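Local coordinates for protein-S-isoprenylcysteine O-methyltransferase (Tribolium castaneum, PDB 5V7P) that methylates the carboxyl group of C-terminal isoprenylated cysteines in proteins, using S-adenosyl-L-methionine as methyl donor in the endoplasmic reticulum membrane, at residues A[186-191]-A[244-249]. Sequence-based numbering, arbitrary orientation.
Sequences HLVQCE and KERIYI. With SAH (S-adenosyl-L-homocysteine), chain C.
R246 on helix 231-258 reaches across to H186 and V188 in a mixed polar and apolar contact, on the probable cytoplasmic side of the membrane-embedded ICMT-family methyltransferase fold. Segment 186-191 lies in the loop between helices 156-180 and 203-206 and lines the cofactor pocket. R246 probably binds the substrate. Its CG is anti to the backbone N (chi1 -170°), and the chain stays extended to NE. This carries the guanidinium from the helix to the loop. There NH2 gives a weak, bent hydrogen bond to H186 O (2.9 Å, 126° at the hydrogen). A water in the guanidinium plane accepts from R246 NH1 at 3.3 Å and lies 3.1 Å from H186 O, to which it may donate. V188 CG2 sits over one face, toward the rim, 3.6 Å from R246 NH2. R246 NE is hydrogen-bonded to the hydroxyl of Y212, a residue of the S-adenosyl-L-methionine site. This second grip helps fix the rotation of the guanidinium. The same loop holds S-adenosyl-L-homocysteine: Q189 N donates to ribose O3' at 3.0 Å. The Q189 chain bends at chi2 (-62°), and its NE2 hydrogen-bonds back to L187 O at 2.7 Å, from above the carbonyl plane.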
loop_
_atom_site.group_PDB
_atom_site.type_symbol
_atom_site.label_atom_id
_atom_site.label_comp_id
_atom_site.label_asym_id
_atom_site.label_seq_id
_atom_site.Cartn_x
_atom_site.Cartn_y
_atom_site.Cartn_z
ATOM N N HIS A 186 0.586 -8.167 2.675
ATOM C CA HIS A 186 0.248 -6.760 2.505
ATOM C C HIS A 186 -0.568 -6.229 3.673
ATOM O O HIS A 186 -0.572 -5.017 3.913
ATOM C CB HIS A 186 -0.519 -6.558 1.196
ATOM C CG HIS A 186 0.360 -6.356 0.002
ATOM N ND1 HIS A 186 -0.005 -6.752 -1.267
ATOM C CD2 HIS A 186 1.584 -5.788 -0.119
ATOM C CE1 HIS A 186 0.958 -6.444 -2.117
ATOM N NE2 HIS A 186 1.933 -5.858 -1.446
ATOM N N LEU A 187 -1.250 -7.106 4.401
ATOM C CA LEU A 187 -2.053 -6.731 5.555
ATOM C C LEU A 187 -1.368 -7.213 6.825
ATOM O O LEU A 187 -0.988 -8.385 6.923
ATOM C CB LEU A 187 -3.459 -7.328 5.457
ATOM C CG LEU A 187 -4.490 -6.545 4.639
ATOM C CD1 LEU A 187 -3.941 -6.112 3.288
ATOM C CD2 LEU A 187 -5.744 -7.386 4.458
ATOM N N VAL A 188 -1.210 -6.307 7.794
ATOM C CA VAL A 188 -0.629 -6.684 9.074
ATOM C C VAL A 188 -1.521 -7.719 9.747
ATOM O O VAL A 188 -2.751 -7.583 9.784
ATOM C CB VAL A 188 -0.440 -5.444 9.963
ATOM C CG1 VAL A 188 0.072 -5.836 11.345
ATOM C CG2 VAL A 188 0.518 -4.462 9.303
ATOM N N GLN A 189 -0.898 -8.761 10.287
ATOM C CA GLN A 189 -1.612 -9.872 10.903
ATOM C C GLN A 189 -1.625 -9.700 12.415
ATOM O O GLN A 189 -0.587 -9.415 13.023
ATOM C CB GLN A 189 -0.962 -11.206 10.534
ATOM C CG GLN A 189 -0.873 -11.461 9.043
ATOM C CD GLN A 189 -2.234 -11.538 8.379
ATOM O OE1 GLN A 189 -3.033 -12.429 8.676
ATOM N NE2 GLN A 189 -2.509 -10.600 7.479
ATOM N N CYS A 190 -2.800 -9.875 13.018
ATOM C CA CYS A 190 -2.935 -9.829 14.467
ATOM C C CYS A 190 -3.022 -11.212 15.098
ATOM O O CYS A 190 -2.932 -11.322 16.325
ATOM C CB CYS A 190 -4.176 -9.020 14.858
ATOM S SG CYS A 190 -5.724 -9.824 14.459
ATOM N N GLU A 191 -3.203 -12.259 14.298
ATOM C CA GLU A 191 -3.240 -13.630 14.784
ATOM C C GLU A 191 -2.127 -14.432 14.129
ATOM O O GLU A 191 -1.807 -14.227 12.953
ATOM C CB GLU A 191 -4.599 -14.280 14.501
ATOM C CG GLU A 191 -5.734 -13.689 15.321
ATOM C CD GLU A 191 -7.059 -14.386 15.077
ATOM O OE1 GLU A 191 -7.214 -15.022 14.015
ATOM O OE2 GLU A 191 -7.945 -14.296 15.953
ATOM N N LYS A 244 5.979 4.568 11.124
ATOM C CA LYS A 244 6.120 4.569 12.576
ATOM C C LYS A 244 4.894 3.950 13.238
ATOM O O LYS A 244 5.013 3.050 14.075
ATOM C CB LYS A 244 6.345 5.991 13.088
ATOM C CG LYS A 244 6.389 6.098 14.613
ATOM C CD LYS A 244 6.703 7.514 15.065
ATOM C CE LYS A 244 6.863 7.600 16.577
ATOM N NZ LYS A 244 5.568 7.791 17.289
ATOM N N GLU A 245 3.701 4.423 12.870
ATOM C CA GLU A 245 2.474 3.833 13.394
ATOM C C GLU A 245 2.374 2.361 13.015
ATOM O O GLU A 245 2.120 1.502 13.868
ATOM C CB GLU A 245 1.255 4.598 12.876
ATOM C CG GLU A 245 1.037 5.954 13.525
ATOM C CD GLU A 245 -0.267 6.602 13.090
ATOM O OE1 GLU A 245 -0.225 7.749 12.595
ATOM O OE2 GLU A 245 -1.330 5.961 13.233
ATOM N N ARG A 246 2.574 2.052 11.733
ATOM C CA ARG A 246 2.422 0.678 11.265
ATOM C C ARG A 246 3.394 -0.255 11.977
ATOM O O ARG A 246 3.004 -1.323 12.463
ATOM C CB ARG A 246 2.626 0.621 9.750
ATOM C CG ARG A 246 2.269 -0.713 9.122
ATOM C CD ARG A 246 2.508 -0.691 7.623
ATOM N NE ARG A 246 2.117 -1.942 6.980
ATOM C CZ ARG A 246 0.936 -2.179 6.415
ATOM N NH1 ARG A 246 -0.009 -1.251 6.396
ATOM N NH2 ARG A 246 0.702 -3.361 5.860
ATOM N N ILE A 247 4.669 0.134 12.051
ATOM C CA ILE A 247 5.673 -0.715 12.689
ATOM C C ILE A 247 5.340 -0.928 14.158
ATOM O O ILE A 247 5.508 -2.030 14.694
ATOM C CB ILE A 247 7.077 -0.105 12.507
ATOM C CG1 ILE A 247 7.560 -0.338 11.071
ATOM C CG2 ILE A 247 8.076 -0.695 13.512
ATOM C CD1 ILE A 247 8.841 0.385 10.716
ATOM N N TYR A 248 4.868 0.121 14.834
ATOM C CA TYR A 248 4.621 0.033 16.269
ATOM C C TYR A 248 3.594 -1.047 16.582
ATOM O O TYR A 248 3.839 -1.935 17.408
ATOM C CB TYR A 248 4.159 1.390 16.799
ATOM C CG TYR A 248 4.110 1.477 18.307
ATOM C CD1 TYR A 248 5.273 1.632 19.049
ATOM C CD2 TYR A 248 2.901 1.413 18.988
ATOM C CE1 TYR A 248 5.236 1.715 20.428
ATOM C CE2 TYR A 248 2.853 1.497 20.368
ATOM C CZ TYR A 248 4.024 1.648 21.082
ATOM O OH TYR A 248 3.985 1.732 22.454
ATOM N N ILE A 249 2.433 -0.989 15.927
ATOM C CA ILE A 249 1.418 -2.018 16.131
ATOM C C ILE A 249 1.906 -3.361 15.606
ATOM O O ILE A 249 1.583 -4.413 16.172
ATOM C CB ILE A 249 0.094 -1.601 15.460
ATOM C CG1 ILE A 249 -1.014 -2.622 15.741
ATOM C CG2 ILE A 249 0.271 -1.426 13.958
ATOM C CD1 ILE A 249 -1.472 -2.653 17.183
HETATM N N SAH C . 7.622 -5.429 8.302
HETATM C CA SAH C . 8.239 -6.408 7.417
HETATM C CB SAH C . 7.174 -7.279 6.761
HETATM C CG SAH C . 6.034 -6.505 6.106
HETATM S SD SAH C . 4.701 -7.617 5.585
HETATM C C SAH C . 9.086 -5.721 6.348
HETATM O O SAH C . 8.981 -4.512 6.133
HETATM O OXT SAH C . 9.897 -6.354 5.671
HETATM C "C5'" SAH C . 3.810 -7.540 7.167
HETATM C "C4'" SAH C . 3.675 -8.894 7.853
HETATM O "O4'" SAH C . 4.947 -9.486 8.016
HETATM C "C3'" SAH C . 3.067 -8.730 9.239
HETATM O "O3'" SAH C . 1.876 -9.475 9.350
HETATM C "C2'" SAH C . 4.115 -9.230 10.211
HETATM O "O2'" SAH C . 3.544 -10.065 11.192
HETATM C "C1'" SAH C . 5.118 -9.974 9.333
HETATM N N9 SAH C . 6.523 -9.791 9.754
HETATM C C8 SAH C . 7.164 -8.617 10.054
HETATM N N7 SAH C . 8.447 -8.890 10.378
HETATM C C5 SAH C . 8.636 -10.223 10.285
HETATM C C6 SAH C . 9.745 -11.025 10.505
HETATM N N6 SAH C . 10.904 -10.495 10.884
HETATM N N1 SAH C . 9.631 -12.385 10.327
HETATM C C2 SAH C . 8.433 -12.941 9.935
HETATM N N3 SAH C . 7.336 -12.136 9.719
HETATM C C4 SAH C . 7.438 -10.800 9.892
HETATM O O HOH W 1 -2.439 -2.668 4.734
#